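Local coordinates for peptidoglycan-recognition protein LC (Drosophila melanogaster, PDB 2F2L) that senses bacterial peptidoglycan at the cell surface and activates the imd/Relish pathway of the humoral immune response, here represented by its extracellular recognition domain, at residues 102-111 / 152-160; 22-31 / 130-141. One frame throughout, in Å; residues are numbered along the deposited sequence.

Contact 1: residues 102-111 / 152-160; sequences YIGSFKTIQP and KADALYASF
Leu156 reaches from the short helix 154-158 into the loop that follows strand 98-102, where its CB meets Phe106 while both methyls reach Tyr102. The CB lies against CB of Phe106, 3.6 Å away, the two side chains crossing at a slant. With CG turned away from the backbone N (chi1 171°), the two methyls are carried on to Tyr102. CD1 settles over one face of the Tyr102 ring in a CH-pi contact, 4.0 Å from the ring centroid and displaced toward the rim, and it also meets CG of Pro111. CD2 rests against CB and CD2 of the same tyrosine. Farther out along that ring, CZ of Phe160 approaches Tyr102 OH to 3.5 Å, the two ring planes inclined at 56°; the hydroxyl itself is hydrogen-bonded to Thr119 of helix 113-128.

The polar part of the contact is gathered at the start of the helix, where Ala153 is the N-cap residue. Phe106 O accepts the N-H of Ala155 at 2.9 Å, with the donor in the carbonyl plane. Ala155 N also makes a weak bond to Lys107 O. The methyl of Ala155 is pressed close to Ile109 O, its CB 3.2 Å from that oxygen. A water accepts from Phe106 N and lies within bonding distance of Lys152 O, linking the segments. One turn after Ala155, Ser159 OG donates to Ala155 O (2.8 Å) while lying alongside CD and CG of Pro111.

Phe106 O thus supplies an acceptor for Ala155 N-H in the first turn, with Leu156 N-H shared weakly between it and Ala153 O, and the helix dipole would probably favour a carbonyl there; the buried side chains of Tyr102, Phe106, Leu156 and Phe160 pack on the inner side.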
loop_
_atom_site.group_PDB
_atom_site.type_symbol
_atom_site.label_atom_id
_atom_site.label_comp_id
_atom_site.label_asym_id
_atom_site.label_seq_id
_atom_site.Cartn_x
_atom_site.Cartn_y
_atom_site.Cartn_z
ATOM N N TYR A 102 5.098 8.881 14.023
ATOM C CA TYR A 102 6.224 8.029 14.377
ATOM C C TYR A 102 5.708 6.599 14.388
ATOM O O TYR A 102 4.750 6.287 15.076
ATOM C CB TYR A 102 6.850 8.514 15.713
ATOM C CG TYR A 102 7.562 9.828 15.462
ATOM C CD1 TYR A 102 8.918 9.855 15.185
ATOM C CD2 TYR A 102 6.846 11.021 15.352
ATOM C CE1 TYR A 102 9.574 11.046 14.893
ATOM C CE2 TYR A 102 7.482 12.218 15.042
ATOM C CZ TYR A 102 8.848 12.226 14.816
ATOM O OH TYR A 102 9.482 13.411 14.490
ATOM N N ILE A 103 6.319 5.743 13.573
ATOM C CA ILE A 103 5.830 4.371 13.423
ATOM C C ILE A 103 6.182 3.551 14.659
ATOM O O ILE A 103 7.346 3.270 14.918
ATOM C CB ILE A 103 6.364 3.687 12.171
ATOM C CG1 ILE A 103 5.985 4.508 10.936
ATOM C CG2 ILE A 103 5.818 2.249 12.072
ATOM C CD1 ILE A 103 6.700 4.101 9.689
ATOM N N GLY A 104 5.154 3.174 15.409
ATOM C CA GLY A 104 5.335 2.459 16.663
ATOM C C GLY A 104 4.365 2.942 17.723
ATOM O O GLY A 104 3.438 3.688 17.443
ATOM N N SER A 105 4.604 2.501 18.950
ATOM C CA SER A 105 3.841 2.905 20.124
ATOM C C SER A 105 4.876 3.349 21.159
ATOM O O SER A 105 5.826 2.605 21.421
ATOM C CB SER A 105 3.027 1.724 20.652
ATOM O OG SER A 105 2.108 2.162 21.650
ATOM N N PHE A 106 4.719 4.551 21.717
ATOM C CA PHE A 106 5.804 5.175 22.489
ATOM C C PHE A 106 5.371 5.735 23.833
ATOM O O PHE A 106 5.800 6.813 24.227
ATOM C CB PHE A 106 6.456 6.285 21.673
ATOM C CG PHE A 106 6.877 5.858 20.312
ATOM C CD1 PHE A 106 8.121 5.277 20.107
ATOM C CD2 PHE A 106 6.021 6.019 19.227
ATOM C CE1 PHE A 106 8.509 4.870 18.837
ATOM C CE2 PHE A 106 6.404 5.620 17.961
ATOM C CZ PHE A 106 7.647 5.044 17.759
ATOM N N LYS A 107 4.528 4.996 24.541
ATOM C CA LYS A 107 4.106 5.419 25.862
ATOM C C LYS A 107 5.276 5.257 26.828
ATOM O O LYS A 107 5.582 6.176 27.581
ATOM C CB LYS A 107 2.867 4.645 26.315
ATOM C CG LYS A 107 1.690 4.808 25.344
ATOM C CD LYS A 107 0.352 4.972 26.050
ATOM C CE LYS A 107 -0.277 3.641 26.415
ATOM N NZ LYS A 107 -0.855 2.946 25.237
ATOM N N THR A 108 5.944 4.108 26.774
ATOM C CA THR A 108 7.138 3.866 27.583
ATOM C C THR A 108 8.396 3.617 26.755
ATOM O O THR A 108 9.502 3.870 27.215
ATOM C CB THR A 108 6.934 2.678 28.555
ATOM O OG1 THR A 108 6.449 1.538 27.839
ATOM C CG2 THR A 108 5.938 3.045 29.642
ATOM N N ILE A 109 8.231 3.109 25.540
ATOM C CA ILE A 109 9.361 2.824 24.670
ATOM C C ILE A 109 9.781 4.102 23.947
ATOM O O ILE A 109 8.932 4.851 23.454
ATOM C CB ILE A 109 8.997 1.739 23.642
ATOM C CG1 ILE A 109 8.658 0.431 24.370
ATOM C CG2 ILE A 109 10.144 1.544 22.636
ATOM C CD1 ILE A 109 7.914 -0.589 23.505
ATOM N N GLN A 110 11.088 4.351 23.894
ATOM C CA GLN A 110 11.617 5.533 23.215
ATOM C C GLN A 110 11.759 5.281 21.722
ATOM O O GLN A 110 11.958 4.134 21.303
ATOM C CB GLN A 110 12.978 5.917 23.792
ATOM C CG GLN A 110 12.909 6.366 25.236
ATOM C CD GLN A 110 14.264 6.717 25.803
ATOM O OE1 GLN A 110 14.845 5.949 26.572
ATOM N NE2 GLN A 110 14.780 7.880 25.426
ATOM N N PRO A 111 11.642 6.348 20.908
ATOM C CA PRO A 111 12.012 6.245 19.503
ATOM C C PRO A 111 13.488 5.934 19.352
ATOM O O PRO A 111 14.257 6.126 20.299
ATOM C CB PRO A 111 11.702 7.646 18.949
ATOM C CG PRO A 111 11.636 8.529 20.134
ATOM C CD PRO A 111 11.124 7.689 21.237
ATOM N N LYS A 152 -1.527 9.755 23.105
ATOM C CA LYS A 152 -0.584 9.628 24.213
ATOM C C LYS A 152 0.657 8.842 23.785
ATOM O O LYS A 152 0.556 7.763 23.199
ATOM C CB LYS A 152 -1.233 8.983 25.467
ATOM C CG LYS A 152 -2.271 9.858 26.230
ATOM C CD LYS A 152 -1.769 11.304 26.493
ATOM C CE LYS A 152 -2.661 12.104 27.457
ATOM N NZ LYS A 152 -2.056 13.455 27.834
ATOM N N ALA A 153 1.823 9.404 24.098
ATOM C CA ALA A 153 3.107 8.823 23.750
ATOM C C ALA A 153 4.205 9.547 24.516
ATOM O O ALA A 153 5.056 10.201 23.928
ATOM C CB ALA A 153 3.348 8.929 22.254
ATOM N N ASP A 154 4.165 9.415 25.839
ATOM C CA ASP A 154 5.070 10.135 26.747
ATOM C C ASP A 154 6.545 10.000 26.357
ATOM O O ASP A 154 7.281 10.981 26.384
ATOM C CB ASP A 154 4.875 9.647 28.190
ATOM C CG ASP A 154 3.609 10.195 28.841
ATOM O OD1 ASP A 154 2.845 10.916 28.168
ATOM O OD2 ASP A 154 3.384 9.915 30.049
ATOM N N ALA A 155 6.975 8.797 25.980
ATOM C CA ALA A 155 8.394 8.566 25.702
ATOM C C ALA A 155 8.842 9.209 24.390
ATOM O O ALA A 155 9.988 9.638 24.259
ATOM C CB ALA A 155 8.716 7.090 25.732
ATOM N N LEU A 156 7.941 9.289 23.419
ATOM C CA LEU A 156 8.227 9.993 22.169
ATOM C C LEU A 156 8.412 11.485 22.441
ATOM O O LEU A 156 9.439 12.066 22.072
ATOM C CB LEU A 156 7.092 9.779 21.147
ATOM C CG LEU A 156 7.119 10.607 19.860
ATOM C CD1 LEU A 156 8.337 10.264 19.020
ATOM C CD2 LEU A 156 5.843 10.407 19.062
ATOM N N TYR A 157 7.432 12.092 23.107
ATOM C CA TYR A 157 7.424 13.549 23.276
ATOM C C TYR A 157 8.543 14.051 24.192
ATOM O O TYR A 157 9.072 15.134 23.975
ATOM C CB TYR A 157 6.069 14.027 23.794
ATOM C CG TYR A 157 4.907 13.564 22.937
ATOM C CD1 TYR A 157 4.939 13.704 21.550
ATOM C CD2 TYR A 157 3.769 12.999 23.513
ATOM C CE1 TYR A 157 3.877 13.302 20.764
ATOM C CE2 TYR A 157 2.703 12.573 22.725
ATOM C CZ TYR A 157 2.767 12.730 21.355
ATOM O OH TYR A 157 1.718 12.318 20.558
ATOM N N ALA A 158 8.903 13.242 25.189
ATOM C CA ALA A 158 10.021 13.546 26.092
ATOM C C ALA A 158 11.347 13.661 25.342
ATOM O O ALA A 158 12.232 14.404 25.754
ATOM C CB ALA A 158 10.125 12.480 27.178
ATOM N N SER A 159 11.462 12.935 24.227
ATOM C CA SER A 159 12.663 12.965 23.384
ATOM C C SER A 159 12.889 14.303 22.665
ATOM O O SER A 159 14.014 14.601 22.256
ATOM C CB SER A 159 12.613 11.818 22.359
ATOM O OG SER A 159 12.294 10.584 23.002
ATOM N N PHE A 160 11.827 15.098 22.510
ATOM C CA PHE A 160 11.918 16.429 21.895
ATOM C C PHE A 160 11.849 17.573 22.906
ATOM O O PHE A 160 11.930 18.739 22.535
ATOM C CB PHE A 160 10.777 16.634 20.893
ATOM C CG PHE A 160 10.704 15.588 19.834
ATOM C CD1 PHE A 160 11.773 15.369 18.985
ATOM C CD2 PHE A 160 9.551 14.839 19.668
ATOM C CE1 PHE A 160 11.702 14.415 17.992
ATOM C CE2 PHE A 160 9.464 13.889 18.680
ATOM C CZ PHE A 160 10.539 13.675 17.831
HETATM O O HOH W 1 2.016 5.627 21.623
#

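Contact 2: residues 22-31 / 130-141; sequences LPVGLVIALP and GKIAPSYRFTAS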
loop_
_atom_site.group_PDB
_atom_site.type_symbol
_atom_site.label_atom_id
_atom_site.label_comp_id
_atom_site.label_asym_id
_atom_site.label_seq_id
_atom_site.Cartn_x
_atom_site.Cartn_y
_atom_site.Cartn_z
ATOM N N LEU A 22 0.565 27.589 2.695
ATOM C CA LEU A 22 1.944 27.469 3.171
ATOM C C LEU A 22 2.584 28.854 3.335
ATOM O O LEU A 22 2.172 29.792 2.691
ATOM C CB LEU A 22 2.770 26.630 2.191
ATOM C CG LEU A 22 2.266 25.210 1.912
ATOM C CD1 LEU A 22 3.014 24.614 0.736
ATOM C CD2 LEU A 22 2.397 24.305 3.136
ATOM N N PRO A 23 3.616 28.968 4.188
ATOM C CA PRO A 23 4.173 27.929 5.045
ATOM C C PRO A 23 3.322 27.738 6.282
ATOM O O PRO A 23 2.589 28.660 6.658
ATOM C CB PRO A 23 5.548 28.499 5.429
ATOM C CG PRO A 23 5.347 29.955 5.437
ATOM C CD PRO A 23 4.343 30.242 4.338
ATOM N N VAL A 24 3.408 26.564 6.904
ATOM C CA VAL A 24 2.743 26.331 8.195
ATOM C C VAL A 24 3.620 26.800 9.352
ATOM O O VAL A 24 4.859 26.756 9.276
ATOM C CB VAL A 24 2.320 24.832 8.421
ATOM C CG1 VAL A 24 1.399 24.351 7.290
ATOM C CG2 VAL A 24 3.510 23.904 8.603
ATOM N N GLY A 25 2.975 27.242 10.426
ATOM C CA GLY A 25 3.682 27.661 11.638
ATOM C C GLY A 25 3.712 26.575 12.700
ATOM O O GLY A 25 4.287 26.756 13.777
ATOM N N LEU A 26 3.109 25.434 12.383
ATOM C CA LEU A 26 2.920 24.368 13.364
ATOM C C LEU A 26 3.186 22.979 12.773
ATOM O O LEU A 26 2.651 22.626 11.717
ATOM C CB LEU A 26 1.496 24.433 13.898
ATOM C CG LEU A 26 1.102 23.426 14.979
ATOM C CD1 LEU A 26 1.908 23.648 16.233
ATOM C CD2 LEU A 26 -0.385 23.553 15.270
ATOM N N VAL A 27 4.002 22.197 13.465
ATOM C CA VAL A 27 4.267 20.805 13.106
ATOM C C VAL A 27 3.894 19.947 14.306
ATOM O O VAL A 27 4.294 20.256 15.439
ATOM C CB VAL A 27 5.753 20.589 12.713
ATOM C CG1 VAL A 27 6.018 19.129 12.326
ATOM C CG2 VAL A 27 6.120 21.507 11.579
ATOM N N ILE A 28 3.117 18.884 14.075
ATOM C CA ILE A 28 2.552 18.067 15.160
ATOM C C ILE A 28 3.076 16.636 15.115
ATOM O O ILE A 28 3.039 15.966 14.055
ATOM C CB ILE A 28 1.009 18.040 15.087
ATOM C CG1 ILE A 28 0.446 19.454 15.280
ATOM C CG2 ILE A 28 0.421 17.134 16.160
ATOM C CD1 ILE A 28 -0.982 19.607 14.802
ATOM N N ALA A 29 3.563 16.162 16.262
ATOM C CA ALA A 29 4.063 14.796 16.370
ATOM C C ALA A 29 2.972 13.871 16.912
ATOM O O ALA A 29 2.188 14.263 17.772
ATOM C CB ALA A 29 5.307 14.740 17.233
ATOM N N LEU A 30 2.900 12.669 16.356
ATOM C CA LEU A 30 1.912 11.682 16.762
ATOM C C LEU A 30 2.515 10.271 16.695
ATOM O O LEU A 30 3.400 10.012 15.885
ATOM C CB LEU A 30 0.665 11.714 15.863
ATOM C CG LEU A 30 -0.051 13.025 15.543
ATOM C CD1 LEU A 30 0.412 13.593 14.215
ATOM C CD2 LEU A 30 -1.548 12.807 15.508
ATOM N N PRO A 31 2.021 9.355 17.538
ATOM C CA PRO A 31 2.357 7.942 17.385
ATOM C C PRO A 31 1.411 7.276 16.379
ATOM O O PRO A 31 0.275 7.724 16.219
ATOM C CB PRO A 31 2.126 7.394 18.792
ATOM C CG PRO A 31 0.973 8.210 19.289
ATOM C CD PRO A 31 1.124 9.578 18.680
ATOM N N GLY A 130 10.210 26.266 1.956
ATOM C CA GLY A 130 9.083 27.202 2.131
ATOM C C GLY A 130 7.783 26.567 2.653
ATOM O O GLY A 130 6.714 27.181 2.592
ATOM N N LYS A 131 7.877 25.358 3.194
ATOM C CA LYS A 131 6.708 24.624 3.706
ATOM C C LYS A 131 6.464 24.898 5.188
ATOM O O LYS A 131 5.319 24.850 5.671
ATOM C CB LYS A 131 6.896 23.107 3.514
ATOM C CG LYS A 131 7.386 22.689 2.126
ATOM C CD LYS A 131 6.475 23.177 0.995
ATOM C CE LYS A 131 6.868 22.551 -0.366
ATOM N NZ LYS A 131 6.055 23.103 -1.480
ATOM N N ILE A 132 7.556 25.145 5.917
ATOM C CA ILE A 132 7.494 25.387 7.368
ATOM C C ILE A 132 8.054 26.779 7.641
ATOM O O ILE A 132 9.114 27.115 7.123
ATOM C CB ILE A 132 8.295 24.312 8.135
ATOM C CG1 ILE A 132 7.708 22.928 7.851
ATOM C CG2 ILE A 132 8.280 24.592 9.629
ATOM C CD1 ILE A 132 8.489 21.785 8.470
ATOM N N ALA A 133 7.349 27.594 8.429
ATOM C CA ALA A 133 7.828 28.949 8.742
ATOM C C ALA A 133 9.104 28.842 9.600
ATOM O O ALA A 133 9.168 27.964 10.465
ATOM C CB ALA A 133 6.759 29.742 9.477
ATOM N N PRO A 134 10.127 29.696 9.343
ATOM C CA PRO A 134 11.334 29.648 10.185
ATOM C C PRO A 134 11.044 29.662 11.694
ATOM O O PRO A 134 11.774 29.050 12.455
ATOM C CB PRO A 134 12.126 30.901 9.770
ATOM C CG PRO A 134 11.646 31.251 8.414
ATOM C CD PRO A 134 10.242 30.694 8.263
ATOM N N SER A 135 9.978 30.325 12.119
ATOM C CA SER A 135 9.655 30.410 13.540
ATOM C C SER A 135 8.600 29.401 13.956
ATOM O O SER A 135 7.772 29.691 14.803
ATOM C CB SER A 135 9.144 31.816 13.859
ATOM O OG SER A 135 7.885 31.999 13.236
ATOM N N TYR A 136 8.627 28.211 13.362
ATOM C CA TYR A 136 7.604 27.195 13.644
ATOM C C TYR A 136 7.644 26.709 15.087
ATOM O O TYR A 136 8.692 26.710 15.741
ATOM C CB TYR A 136 7.759 25.973 12.736
ATOM C CG TYR A 136 9.018 25.161 12.986
ATOM C CD1 TYR A 136 8.997 24.037 13.801
ATOM C CD2 TYR A 136 10.235 25.518 12.398
ATOM C CE1 TYR A 136 10.149 23.301 14.039
ATOM C CE2 TYR A 136 11.389 24.785 12.627
ATOM C CZ TYR A 136 11.345 23.677 13.451
ATOM O OH TYR A 136 12.498 22.936 13.664
ATOM N N ARG A 137 6.487 26.255 15.545
ATOM C CA ARG A 137 6.366 25.479 16.756
ATOM C C ARG A 137 6.221 23.981 16.401
ATOM O O ARG A 137 5.452 23.608 15.501
ATOM C CB ARG A 137 5.152 25.995 17.523
ATOM C CG ARG A 137 4.656 25.104 18.612
ATOM C CD ARG A 137 3.398 25.710 19.249
ATOM N NE ARG A 137 2.881 24.853 20.313
ATOM C CZ ARG A 137 1.664 24.927 20.834
ATOM N NH1 ARG A 137 0.776 25.803 20.368
ATOM N NH2 ARG A 137 1.334 24.087 21.813
ATOM N N PHE A 138 6.982 23.136 17.097
ATOM C CA PHE A 138 6.875 21.672 16.998
ATOM C C PHE A 138 6.255 21.223 18.322
ATOM O O PHE A 138 6.744 21.589 19.402
ATOM C CB PHE A 138 8.273 21.083 16.770
ATOM C CG PHE A 138 8.320 19.582 16.503
ATOM C CD1 PHE A 138 7.270 18.901 15.891
ATOM C CD2 PHE A 138 9.467 18.868 16.824
ATOM C CE1 PHE A 138 7.345 17.530 15.652
ATOM C CE2 PHE A 138 9.552 17.489 16.586
ATOM C CZ PHE A 138 8.490 16.822 15.985
ATOM N N THR A 139 5.147 20.492 18.267
ATOM C CA THR A 139 4.458 20.086 19.501
ATOM C C THR A 139 3.845 18.701 19.424
ATOM O O THR A 139 3.798 18.094 18.364
ATOM C CB THR A 139 3.368 21.101 19.912
ATOM O OG1 THR A 139 2.945 20.836 21.259
ATOM C CG2 THR A 139 2.190 21.045 19.015
ATOM N N ALA A 140 3.384 18.224 20.576
ATOM C CA ALA A 140 2.728 16.943 20.698
ATOM C C ALA A 140 1.257 17.094 20.418
ATOM O O ALA A 140 0.595 18.032 20.908
ATOM C CB ALA A 140 2.932 16.373 22.094
ATOM N N SER A 141 0.741 16.151 19.641
ATOM C CA SER A 141 -0.687 16.033 19.437
ATOM C C SER A 141 -1.441 15.959 20.763
ATOM O O SER A 141 -2.542 16.492 20.877
ATOM C CB SER A 141 -1.005 14.819 18.556
ATOM O OG SER A 141 -0.623 13.611 19.184
#
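CG1 of Val27 (chi1 -180°) and CG of Phe138 (chi1 -174°) both stand opposite the backbone N, which brings valine CG1 against phenylalanine CD1 at 3.8 Å. The same ring presents its edge to Val27 O and continues with CE1 to the methyl of Ala29. CG2 of Val27 turns instead to CD1 of Ile132. Helix 113-128 packs on this side, with Leu123 against Val27, Thr119 against Phe138 and Val127 against Ile132.

Across the other face, Leu26 CD1 touches Thr139 CG2 (3.8 Å) and the extended chain of Arg137, while Ile28 CG2 meets Ser141 CB; Leu144 of helix 141-144 lies over this side.

Strands 26-31 and 136-140 run parallel, their axes 23° apart. Arg137 N bonds to Gly25 O, Val27 N to Arg137 O at 2.9 Å, Thr139 N to Val27 O, and Ala29 N to Thr139 O. Ala29 O accepts from the N of Ser141 (3.0 Å), the residue that opens helix 141-144. Before the corners at Gly25 and at Pro134-Ser135, Val24 N to Lys131 O and Ala133 N to Val24 O, both 2.8 Å, form a short separate parallel bridge.

Such a parallel edge pair, strand 136-140 beside 24-31, belongs to the mixed sheet flanked by helices that forms the core of PGRP domains and of the related type 2 amidases.

Overall arrangement
Along the chain the segments alternate, 22-31, 102-111, 130-141 and 152-160, so the two contacts interlock through the fold. Their centres lie about 18 Å apart. Contact 2 forms an edge of the central sheet; contact 1 lies beyond the end of its strands, where the chain leaves strand 98-102, the neighbour of 24-31, for helix 113-128. They meet directly: Tyr102 N lies 2.8 Å from Leu30 O, a probable hydrogen bond, and Tyr157 packs on Pro31 and Ala140. Phe160 of contact 1 also meets Phe138 of contact 2. Contact 2 adds strand 136-140 to the sheet, and contact 1 packs helix 154-158 against the loop leaving it; neither holds a residue that lines the peptidoglycan-fragment pocket.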